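Glycerophosphodiester phosphodiesterase (Parabacteroides distasonis, PDB 3NO3) belongs to the glycerophosphoryl diester phosphodiesterase family, whose members have a TIM-barrel fold, and carries a magnesium ion bound by three acidic side chains. Local coordinates at residues L85-K90 with M123-L129; I98-L104 with K131-S137; A117-V121 with E145-C150. One frame throughout, in Å; residues are numbered along the deposited sequence.

In the fold
Contact 2 pairs strands 99-104 and 133-137 in the wall of a TIM barrel, and contacts 1 and 3 pack the outer helices around it. Helix 110-126, which connects the two strands, serves both: its C-terminal end meets helix 85-94 in contact 1, and its middle meets helix 140-149 in contact 3. The centres of contacts 1 and 3 lie about 14 Å apart, each about 11 to 12 Å from that of contact 2. Val124 and Leu85 reach Phe102 from contact 1, and Ser120 reaches it from contact 3. Glu103 of contact 2 holds the magnesium ion with Glu39 and Asp41; the side chains of Leu85 and Phe146 stay about 12 Å from the metal.

Contact 1 of 3, residues L85-K90 with M123-L129; sequences LEQYLK and MVKRMKL
Leu89 is the main bump of helix 85-94, and its isobutyl group sinks into a hollow walled by Met123, Val124, Met127 and Leu129. Its CD1 touches Met123 CG at 3.8 Å and lies a little farther from Val124 CG2, while CB rests against Leu129 CD1 at 3.8 Å. Leu85 widens the same patch one turn earlier: its CD2 slides past Met123 CG (3.8 Å), the two side chains running in opposite directions. Both methionines are selenomethionines with folded chains. Bends at chi2 and chi3 (-59° and -66°) curl Met127 so that its CE sits 3.6 Å from Lys90 N, against the helix backbone. Toward the solvent the hollow gives way to charge. The extended Glu86 reaches Arg126, whose NH2 donates to Glu86 OE2 (2.9 Å) in a nearly straight salt-bridge bond. The carboxylate oxygen lies in the guanidinium plane, but the donor comes from above the carboxylate, the two planes being 89° apart. A water bridges Glu86 OE2 and Arg126 NH1. Beneath, Leu89 and Leu129 continue onto Leu100, and Val124 onto Phe102. Lys128, with positive phi, closes helix 110-126 in a Schellman motif, and the whole is neighbouring-helix packing on the outside of a TIM barrel.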
loop_
_atom_site.group_PDB
_atom_site.type_symbol
_atom_site.label_atom_id
_atom_site.label_comp_id
_atom_site.label_asym_id
_atom_site.label_seq_id
_atom_site.Cartn_x
_atom_site.Cartn_y
_atom_site.Cartn_z
ATOM N N LEU A 85 -1.595 -4.802 -13.506
ATOM C CA LEU A 85 -0.835 -3.706 -12.926
ATOM C C LEU A 85 -0.611 -2.637 -13.978
ATOM O O LEU A 85 -0.747 -1.443 -13.690
ATOM C CB LEU A 85 0.520 -4.170 -12.373
ATOM C CG LEU A 85 1.429 -3.036 -11.810
ATOM C CD1 LEU A 85 0.687 -2.312 -10.613
ATOM C CD2 LEU A 85 2.871 -3.608 -11.404
ATOM N N GLU A 86 -0.304 -3.048 -15.206
ATOM C CA GLU A 86 -0.153 -2.092 -16.282
ATOM C C GLU A 86 -1.366 -1.188 -16.441
ATOM O O GLU A 86 -1.194 0.014 -16.593
ATOM C CB GLU A 86 0.085 -2.809 -17.597
ATOM C CG GLU A 86 0.336 -1.895 -18.800
ATOM C CD GLU A 86 0.423 -2.640 -20.133
ATOM O OE1 GLU A 86 -0.252 -3.703 -20.298
ATOM O OE2 GLU A 86 1.164 -2.116 -21.042
ATOM N N GLN A 87 -2.554 -1.773 -16.467
ATOM C CA GLN A 87 -3.799 -0.957 -16.528
ATOM C C GLN A 87 -3.932 -0.006 -15.343
ATOM O O GLN A 87 -4.382 1.170 -15.477
ATOM C CB GLN A 87 -5.031 -1.862 -16.560
ATOM C CG GLN A 87 -5.229 -2.567 -17.918
ATOM C CD GLN A 87 -6.071 -3.803 -17.854
ATOM O OE1 GLN A 87 -6.656 -4.144 -16.810
ATOM N NE2 GLN A 87 -6.181 -4.474 -18.988
ATOM N N TYR A 88 -3.575 -0.501 -14.167
ATOM C CA TYR A 88 -3.689 0.280 -12.916
ATOM C C TYR A 88 -2.779 1.475 -13.002
ATOM O O TYR A 88 -3.202 2.611 -12.714
ATOM C CB TYR A 88 -3.378 -0.583 -11.664
ATOM C CG TYR A 88 -4.305 -0.321 -10.492
ATOM C CD1 TYR A 88 -5.603 -0.799 -10.505
ATOM C CD2 TYR A 88 -3.890 0.405 -9.379
ATOM C CE1 TYR A 88 -6.490 -0.573 -9.443
ATOM C CE2 TYR A 88 -4.771 0.620 -8.305
ATOM C CZ TYR A 88 -6.055 0.124 -8.346
ATOM O OH TYR A 88 -6.931 0.396 -7.302
ATOM N N LEU A 89 -1.547 1.235 -13.467
ATOM C CA LEU A 89 -0.566 2.286 -13.639
ATOM C C LEU A 89 -0.864 3.242 -14.787
ATOM O O LEU A 89 -0.576 4.429 -14.653
ATOM C CB LEU A 89 0.843 1.676 -13.799
ATOM C CG LEU A 89 1.253 0.866 -12.551
ATOM C CD1 LEU A 89 2.660 0.340 -12.748
ATOM C CD2 LEU A 89 1.109 1.633 -11.213
ATOM N N LYS A 90 -1.451 2.767 -15.887
ATOM C CA LYS A 90 -1.826 3.655 -16.978
ATOM C C LYS A 90 -2.853 4.675 -16.453
ATOM O O LYS A 90 -2.781 5.874 -16.762
ATOM C CB LYS A 90 -2.372 2.843 -18.165
ATOM C CG LYS A 90 -2.854 3.635 -19.400
ATOM C CD LYS A 90 -3.129 2.696 -20.603
ATOM C CE LYS A 90 -3.828 3.378 -21.791
ATOM N NZ LYS A 90 -5.176 3.951 -21.449
HETATM N N MSE A 123 8.145 -2.618 -14.320
HETATM C CA MSE A 123 6.866 -2.092 -14.773
HETATM C C MSE A 123 6.666 -0.639 -14.336
HETATM O O MSE A 123 6.289 0.209 -15.168
HETATM C CB MSE A 123 5.728 -2.932 -14.263
HETATM C CG MSE A 123 4.307 -2.453 -14.712
HETATM SE SE MSE A 123 4.050 -2.509 -16.613
HETATM C CE MSE A 123 3.869 -4.438 -16.741
ATOM N N VAL A 124 6.936 -0.354 -13.058
ATOM C CA VAL A 124 6.833 1.007 -12.505
ATOM C C VAL A 124 7.738 1.953 -13.278
ATOM O O VAL A 124 7.309 3.059 -13.655
ATOM C CB VAL A 124 7.085 1.024 -10.979
ATOM C CG1 VAL A 124 7.190 2.474 -10.433
ATOM C CG2 VAL A 124 5.914 0.277 -10.271
ATOM N N LYS A 125 8.943 1.480 -13.585
ATOM C CA LYS A 125 9.887 2.268 -14.365
ATOM C C LYS A 125 9.376 2.563 -15.765
ATOM O O LYS A 125 9.393 3.733 -16.207
ATOM C CB LYS A 125 11.234 1.545 -14.484
ATOM C CG LYS A 125 12.313 2.319 -15.173
ATOM C CD LYS A 125 13.606 1.502 -15.316
ATOM C CE LYS A 125 14.594 2.190 -16.219
ATOM N NZ LYS A 125 15.801 1.367 -16.462
ATOM N N ARG A 126 8.963 1.527 -16.498
ATOM C CA ARG A 126 8.486 1.783 -17.885
ATOM C C ARG A 126 7.200 2.596 -17.944
ATOM O O ARG A 126 6.971 3.280 -18.952
ATOM C CB ARG A 126 8.456 0.508 -18.762
ATOM C CG ARG A 126 7.250 -0.313 -18.812
ATOM C CD ARG A 126 7.299 -1.315 -19.992
ATOM N NE ARG A 126 6.100 -2.136 -20.008
ATOM C CZ ARG A 126 4.901 -1.755 -20.426
ATOM N NH1 ARG A 126 4.669 -0.540 -20.875
ATOM N NH2 ARG A 126 3.900 -2.613 -20.346
HETATM N N MSE A 127 6.380 2.559 -16.870
HETATM C CA MSE A 127 5.174 3.380 -16.805
HETATM C C MSE A 127 5.406 4.800 -16.288
HETATM O O MSE A 127 4.459 5.581 -16.165
HETATM C CB MSE A 127 4.078 2.665 -16.007
HETATM C CG MSE A 127 3.677 1.324 -16.581
HETATM SE SE MSE A 127 3.037 1.363 -18.358
HETATM C CE MSE A 127 1.461 2.367 -17.963
ATOM N N LYS A 128 6.661 5.132 -16.010
ATOM C CA LYS A 128 7.105 6.469 -15.614
ATOM C C LYS A 128 6.518 6.928 -14.258
ATOM O O LYS A 128 6.104 8.060 -14.125
ATOM C CB LYS A 128 6.899 7.501 -16.726
ATOM C CG LYS A 128 7.542 7.079 -18.063
ATOM C CD LYS A 128 7.480 8.221 -19.108
ATOM C CE LYS A 128 8.571 9.247 -18.835
ATOM N NZ LYS A 128 8.466 10.404 -19.771
ATOM N N LEU A 129 6.501 6.032 -13.276
ATOM C CA LEU A 129 5.857 6.292 -11.975
ATOM C C LEU A 129 6.788 6.036 -10.784
ATOM O O LEU A 129 6.334 6.022 -9.637
ATOM C CB LEU A 129 4.569 5.511 -11.883
ATOM C CG LEU A 129 3.406 6.099 -12.647
ATOM C CD1 LEU A 129 2.294 5.058 -12.804
ATOM C CD2 LEU A 129 2.870 7.369 -11.978
HETATM O O HOH W 1 1.890 0.359 -21.706
#

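Contact 2 of 3, residues I98-L104 with K131-S137; sequences IRLIFEL and KRTDYIS. With MG (magnesium ion), chain B.
Phe102 and Tyr135 stand side by side on one face of two parallel strands, the edge of the tyrosine turned to the face of the phenylalanine in a T-shaped pair, centroids 5.3 Å apart and planes at 68°. Thr133 CG2 fills in against Phe102 CB at 3.8 Å. On the other face Ile136 CD1 packs on Ile101 CG2 (3.8 Å), and chi1 of 66° swings Ile136 CG1 over Glu103 CB. Between these tightly packed, buried groups runs a backbone ladder, from Leu100 N and Arg132 O (2.8 Å) to Leu104 N and Ile136 O. These are adjacent strands of a TIM barrel, joined by helix 110-126 in a beta-alpha-beta crossover. At their C-terminal end Glu103 OE1 binds the magnesium ion at 2.0 Å, with two waters, Glu39 and Asp41 also on the metal. The N-terminal end is more polar and more open to solvent. Arg99 bends at chi2 (81°) and grips Asp134 OD1 side-on through NE and NH2, the latter at 2.6 Å on the syn lone pair. A water joins Lys131 O and, weakly, Arg99 NH2. Arg132 likewise sends NE and NH2 to one acceptor, Ile98 O, NH2 also bonding Ala92 O, while the exposed Lys131 side chain leads away.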
loop_
_atom_site.group_PDB
_atom_site.type_symbol
_atom_site.label_atom_id
_atom_site.label_comp_id
_atom_site.label_asym_id
_atom_site.label_seq_id
_atom_site.Cartn_x
_atom_site.Cartn_y
_atom_site.Cartn_z
ATOM N N ILE A 98 -1.734 12.000 -6.644
ATOM C CA ILE A 98 -1.793 10.914 -5.678
ATOM C C ILE A 98 -0.570 10.000 -5.696
ATOM O O ILE A 98 -0.014 9.705 -6.736
ATOM C CB ILE A 98 -3.121 10.157 -5.821
ATOM C CG1 ILE A 98 -3.490 9.415 -4.527
ATOM C CG2 ILE A 98 -3.139 9.248 -7.034
ATOM C CD1 ILE A 98 -4.998 9.356 -4.346
ATOM N N ARG A 99 -0.147 9.638 -4.497
ATOM C CA ARG A 99 0.947 8.730 -4.252
ATOM C C ARG A 99 0.436 7.291 -4.386
ATOM O O ARG A 99 -0.676 6.991 -3.944
ATOM C CB ARG A 99 1.427 8.944 -2.826
ATOM C CG ARG A 99 2.788 8.486 -2.559
ATOM C CD ARG A 99 3.762 9.520 -3.033
ATOM N NE ARG A 99 5.085 8.990 -2.810
ATOM C CZ ARG A 99 6.200 9.540 -3.233
ATOM N NH1 ARG A 99 6.197 10.723 -3.883
ATOM N NH2 ARG A 99 7.344 8.920 -2.933
ATOM N N LEU A 100 1.243 6.419 -4.983
ATOM C CA LEU A 100 0.875 5.032 -5.217
ATOM C C LEU A 100 1.524 4.168 -4.147
ATOM O O LEU A 100 2.734 4.102 -4.071
ATOM C CB LEU A 100 1.277 4.635 -6.639
ATOM C CG LEU A 100 0.684 5.550 -7.739
ATOM C CD1 LEU A 100 1.068 5.003 -9.070
ATOM C CD2 LEU A 100 -0.894 5.641 -7.619
ATOM N N ILE A 101 0.707 3.559 -3.282
ATOM C CA ILE A 101 1.180 2.740 -2.180
ATOM C C ILE A 101 1.028 1.273 -2.613
ATOM O O ILE A 101 -0.036 0.706 -2.552
ATOM C CB ILE A 101 0.444 3.040 -0.844
ATOM C CG1 ILE A 101 0.421 4.552 -0.531
ATOM C CG2 ILE A 101 1.104 2.277 0.279
ATOM C CD1 ILE A 101 1.784 5.260 -0.468
ATOM N N PHE A 102 2.125 0.685 -3.086
ATOM C CA PHE A 102 2.152 -0.548 -3.858
ATOM C C PHE A 102 2.495 -1.637 -2.868
ATOM O O PHE A 102 3.642 -1.711 -2.435
ATOM C CB PHE A 102 3.263 -0.354 -4.912
ATOM C CG PHE A 102 3.457 -1.460 -5.944
ATOM C CD1 PHE A 102 3.735 -2.799 -5.616
ATOM C CD2 PHE A 102 3.504 -1.112 -7.288
ATOM C CE1 PHE A 102 3.985 -3.737 -6.589
ATOM C CE2 PHE A 102 3.742 -2.050 -8.265
ATOM C CZ PHE A 102 3.971 -3.354 -7.929
ATOM N N GLU A 103 1.514 -2.453 -2.488
ATOM C CA GLU A 103 1.782 -3.645 -1.698
ATOM C C GLU A 103 2.118 -4.829 -2.613
ATOM O O GLU A 103 1.243 -5.301 -3.352
ATOM C CB GLU A 103 0.638 -4.019 -0.751
ATOM C CG GLU A 103 1.041 -5.236 0.085
ATOM C CD GLU A 103 0.039 -5.677 1.149
ATOM O OE1 GLU A 103 -0.887 -4.921 1.525
ATOM O OE2 GLU A 103 0.236 -6.789 1.662
ATOM N N LEU A 104 3.345 -5.333 -2.553
ATOM C CA LEU A 104 3.624 -6.626 -3.219
ATOM C C LEU A 104 3.223 -7.741 -2.237
ATOM O O LEU A 104 3.762 -7.833 -1.114
ATOM C CB LEU A 104 5.080 -6.791 -3.638
ATOM C CG LEU A 104 5.421 -7.978 -4.527
ATOM C CD1 LEU A 104 4.612 -7.938 -5.902
ATOM C CD2 LEU A 104 6.976 -8.064 -4.737
ATOM N N LYS A 131 8.924 8.027 -9.280
ATOM C CA LYS A 131 8.854 9.170 -8.368
ATOM C C LYS A 131 7.643 9.177 -7.458
ATOM O O LYS A 131 7.712 9.800 -6.409
ATOM C CB LYS A 131 8.882 10.518 -9.089
ATOM C CG LYS A 131 10.138 10.817 -9.872
ATOM C CD LYS A 131 9.938 12.135 -10.704
ATOM C CE LYS A 131 11.226 12.621 -11.341
ATOM N NZ LYS A 131 11.850 11.535 -12.163
ATOM N N ARG A 132 6.555 8.522 -7.847
ATOM C CA ARG A 132 5.295 8.570 -7.078
ATOM C C ARG A 132 4.887 7.232 -6.463
ATOM O O ARG A 132 3.818 7.162 -5.872
ATOM C CB ARG A 132 4.143 9.062 -7.981
ATOM C CG ARG A 132 4.330 10.333 -8.653
ATOM C CD ARG A 132 3.234 10.661 -9.725
ATOM N NE ARG A 132 1.957 10.146 -9.327
ATOM C CZ ARG A 132 0.921 9.925 -10.132
ATOM N NH1 ARG A 132 0.897 10.275 -11.437
ATOM N NH2 ARG A 132 -0.138 9.388 -9.570
ATOM N N THR A 133 5.738 6.204 -6.533
ATOM C CA THR A 133 5.418 4.878 -6.054
ATOM C C THR A 133 6.291 4.468 -4.860
ATOM O O THR A 133 7.528 4.418 -4.949
ATOM C CB THR A 133 5.563 3.829 -7.203
ATOM O OG1 THR A 133 4.753 4.233 -8.323
ATOM C CG2 THR A 133 5.160 2.446 -6.746
ATOM N N ASP A 134 5.619 4.168 -3.761
ATOM C CA ASP A 134 6.206 3.699 -2.501
ATOM C C ASP A 134 5.843 2.223 -2.353
ATOM O O ASP A 134 4.735 1.824 -2.696
ATOM C CB ASP A 134 5.607 4.465 -1.310
ATOM C CG ASP A 134 5.850 5.962 -1.354
ATOM O OD1 ASP A 134 6.618 6.502 -2.206
ATOM O OD2 ASP A 134 5.247 6.614 -0.479
ATOM N N TYR A 135 6.776 1.393 -1.887
ATOM C CA TYR A 135 6.551 -0.041 -1.771
ATOM C C TYR A 135 6.346 -0.454 -0.313
ATOM O O TYR A 135 7.001 0.091 0.627
ATOM C CB TYR A 135 7.763 -0.811 -2.342
ATOM C CG TYR A 135 8.026 -0.535 -3.797
ATOM C CD1 TYR A 135 7.170 -1.038 -4.785
ATOM C CD2 TYR A 135 9.117 0.220 -4.197
ATOM C CE1 TYR A 135 7.390 -0.795 -6.140
ATOM C CE2 TYR A 135 9.344 0.508 -5.586
ATOM C CZ TYR A 135 8.455 -0.008 -6.549
ATOM O OH TYR A 135 8.690 0.209 -7.913
ATOM N N ILE A 136 5.446 -1.410 -0.125
ATOM C CA ILE A 136 5.204 -2.034 1.172
ATOM C C ILE A 136 5.068 -3.540 0.973
ATOM O O ILE A 136 4.592 -3.965 -0.073
ATOM C CB ILE A 136 3.971 -1.431 1.884
ATOM C CG1 ILE A 136 2.646 -1.717 1.145
ATOM C CG2 ILE A 136 4.124 0.133 2.048
ATOM C CD1 ILE A 136 1.340 -1.179 1.882
ATOM N N SER A 137 5.446 -4.365 1.951
ATOM C CA SER A 137 5.231 -5.819 1.832
ATOM C C SER A 137 5.326 -6.484 3.199
ATOM O O SER A 137 6.105 -6.050 4.042
ATOM C CB SER A 137 6.266 -6.470 0.887
ATOM O OG SER A 137 5.997 -7.827 0.630
HETATM MG MG MG B . -2.775 -4.388 1.138
HETATM O O HOH W 2 9.854 10.430 -4.496
HETATM O O HOH W 3 -4.842 -3.915 0.757
HETATM O O HOH W 4 -3.521 -6.294 1.768
#

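Contact 3 of 3, residues A117-V121 with E145-C150; sequences ARLSV and EFIRLC
Phe146 lays its ring against Ala117, whose CB stands over the centre in a CH-pi interaction, 3.9 Å from the ring centroid and 11° off the normal. The same ring is met at its edge by Val121 CG2 and Ser120 CB, so the phenyl group is wedged against one flank of helix 110-126. Phe146 CG lies anti to the carbonyl carbon (chi1 -75°), which carries the ring across to that flank, where CD1 comes within 3.6 Å of Val121 CG2.

Aliphatic contacts extend the seam. Val121 divides its two methyls: CG1 touches Cys150 SG at 3.7 Å, and CG2 also reaches Leu149 CD1. The same Leu149 methyl rests on the backbone at Arg118 CA (3.7 Å), and Ala117 CB meets Glu145 CB.

Polar links are indirect, for no direct hydrogen bond joins the segments. A water accepts from Arg118 NH1 (2.9 Å) and donates to Glu145 OE2; Arg118 NH1 also forms a salt bridge with Asp115. Within its own helix Glu145 is gripped side-on by Arg148, NE to OE1, and NH2 to OE2, the latter at 2.6 Å, which restrains the rotation of the carboxylate.

Phe146 also stacks on Tyr135 and touches Leu104. The short helix axes cross at -46°, and an aromatic side chain reaches down to the strands, as in the packing of successive outer helices on a TIM barrel.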
loop_
_atom_site.group_PDB
_atom_site.type_symbol
_atom_site.label_atom_id
_atom_site.label_comp_id
_atom_site.label_asym_id
_atom_site.label_seq_id
_atom_site.Cartn_x
_atom_site.Cartn_y
_atom_site.Cartn_z
ATOM N N ALA A 117 9.414 -8.714 -7.195
ATOM C CA ALA A 117 9.890 -7.367 -6.913
ATOM C C ALA A 117 10.664 -6.744 -8.099
ATOM O O ALA A 117 10.423 -5.593 -8.440
ATOM C CB ALA A 117 10.713 -7.340 -5.645
ATOM N N ARG A 118 11.558 -7.501 -8.704
ATOM C CA ARG A 118 12.245 -7.039 -9.912
ATOM C C ARG A 118 11.252 -6.653 -11.019
ATOM O O ARG A 118 11.362 -5.568 -11.600
ATOM C CB ARG A 118 13.216 -8.107 -10.426
ATOM C CG ARG A 118 14.082 -7.612 -11.609
ATOM C CD ARG A 118 14.952 -8.655 -12.288
ATOM N NE ARG A 118 14.135 -9.746 -12.828
ATOM C CZ ARG A 118 13.929 -10.935 -12.248
ATOM N NH1 ARG A 118 14.485 -11.283 -11.066
ATOM N NH2 ARG A 118 13.140 -11.812 -12.869
ATOM N N LEU A 119 10.271 -7.523 -11.294
ATOM C CA LEU A 119 9.321 -7.247 -12.376
ATOM C C LEU A 119 8.426 -6.049 -12.041
ATOM O O LEU A 119 7.994 -5.317 -12.942
ATOM C CB LEU A 119 8.507 -8.476 -12.766
ATOM C CG LEU A 119 9.255 -9.624 -13.455
ATOM C CD1 LEU A 119 8.366 -10.894 -13.512
ATOM C CD2 LEU A 119 9.712 -9.305 -14.830
ATOM N N SER A 120 8.111 -5.875 -10.752
ATOM C CA SER A 120 7.354 -4.731 -10.273
ATOM C C SER A 120 8.107 -3.430 -10.527
ATOM O O SER A 120 7.565 -2.506 -11.133
ATOM C CB SER A 120 7.048 -4.835 -8.773
ATOM O OG SER A 120 6.112 -5.854 -8.486
ATOM N N VAL A 121 9.387 -3.409 -10.175
ATOM C CA VAL A 121 10.222 -2.232 -10.391
ATOM C C VAL A 121 10.373 -1.895 -11.882
ATOM O O VAL A 121 10.228 -0.734 -12.246
ATOM C CB VAL A 121 11.640 -2.433 -9.761
ATOM C CG1 VAL A 121 12.663 -1.350 -10.273
ATOM C CG2 VAL A 121 11.475 -2.459 -8.218
ATOM N N GLU A 145 14.758 -6.792 -1.831
ATOM C CA GLU A 145 14.970 -6.582 -3.269
ATOM C C GLU A 145 14.514 -5.211 -3.728
ATOM O O GLU A 145 15.203 -4.582 -4.514
ATOM C CB GLU A 145 14.266 -7.694 -4.070
ATOM C CG GLU A 145 14.651 -7.758 -5.558
ATOM C CD GLU A 145 16.124 -8.065 -5.835
ATOM O OE1 GLU A 145 16.954 -8.242 -4.910
ATOM O OE2 GLU A 145 16.478 -8.104 -7.034
ATOM N N PHE A 146 13.385 -4.703 -3.228
ATOM C CA PHE A 146 13.017 -3.305 -3.533
ATOM C C PHE A 146 14.070 -2.282 -3.040
ATOM O O PHE A 146 14.479 -1.370 -3.760
ATOM C CB PHE A 146 11.660 -2.938 -2.910
ATOM C CG PHE A 146 10.461 -3.520 -3.619
ATOM C CD1 PHE A 146 10.233 -3.276 -4.975
ATOM C CD2 PHE A 146 9.496 -4.208 -2.897
ATOM C CE1 PHE A 146 9.086 -3.773 -5.626
ATOM C CE2 PHE A 146 8.376 -4.757 -3.538
ATOM C CZ PHE A 146 8.168 -4.519 -4.903
ATOM N N ILE A 147 14.558 -2.491 -1.834
ATOM C CA ILE A 147 15.610 -1.634 -1.271
ATOM C C ILE A 147 16.881 -1.673 -2.164
ATOM O O ILE A 147 17.455 -0.620 -2.491
ATOM C CB ILE A 147 15.908 -2.044 0.209
ATOM C CG1 ILE A 147 14.713 -1.672 1.122
ATOM C CG2 ILE A 147 17.213 -1.367 0.748
ATOM C CD1 ILE A 147 14.701 -2.446 2.454
ATOM N N ARG A 148 17.295 -2.875 -2.558
ATOM C CA ARG A 148 18.493 -3.072 -3.381
ATOM C C ARG A 148 18.339 -2.438 -4.770
ATOM O O ARG A 148 19.239 -1.762 -5.238
ATOM C CB ARG A 148 18.794 -4.575 -3.559
ATOM C CG ARG A 148 20.102 -4.874 -4.286
ATOM C CD ARG A 148 20.266 -6.379 -4.545
ATOM N NE ARG A 148 19.434 -6.874 -5.639
ATOM C CZ ARG A 148 19.681 -6.713 -6.950
ATOM N NH1 ARG A 148 20.734 -6.022 -7.395
ATOM N NH2 ARG A 148 18.845 -7.248 -7.858
ATOM N N LEU A 149 17.199 -2.660 -5.400
ATOM C CA LEU A 149 16.941 -2.156 -6.736
ATOM C C LEU A 149 16.676 -0.652 -6.765
ATOM O O LEU A 149 17.046 0.002 -7.742
ATOM C CB LEU A 149 15.734 -2.861 -7.363
ATOM C CG LEU A 149 15.957 -4.310 -7.765
ATOM C CD1 LEU A 149 14.687 -4.883 -8.182
ATOM C CD2 LEU A 149 16.997 -4.420 -8.942
ATOM N N CYS A 150 16.027 -0.130 -5.717
ATOM C CA CYS A 150 15.594 1.247 -5.654
ATOM C C CYS A 150 16.045 1.900 -4.349
ATOM O O CYS A 150 15.209 2.215 -3.469
ATOM C CB CYS A 150 14.089 1.339 -5.776
ATOM S SG CYS A 150 13.476 0.683 -7.325
HETATM O O HOH W 5 16.069 -9.922 -9.109
#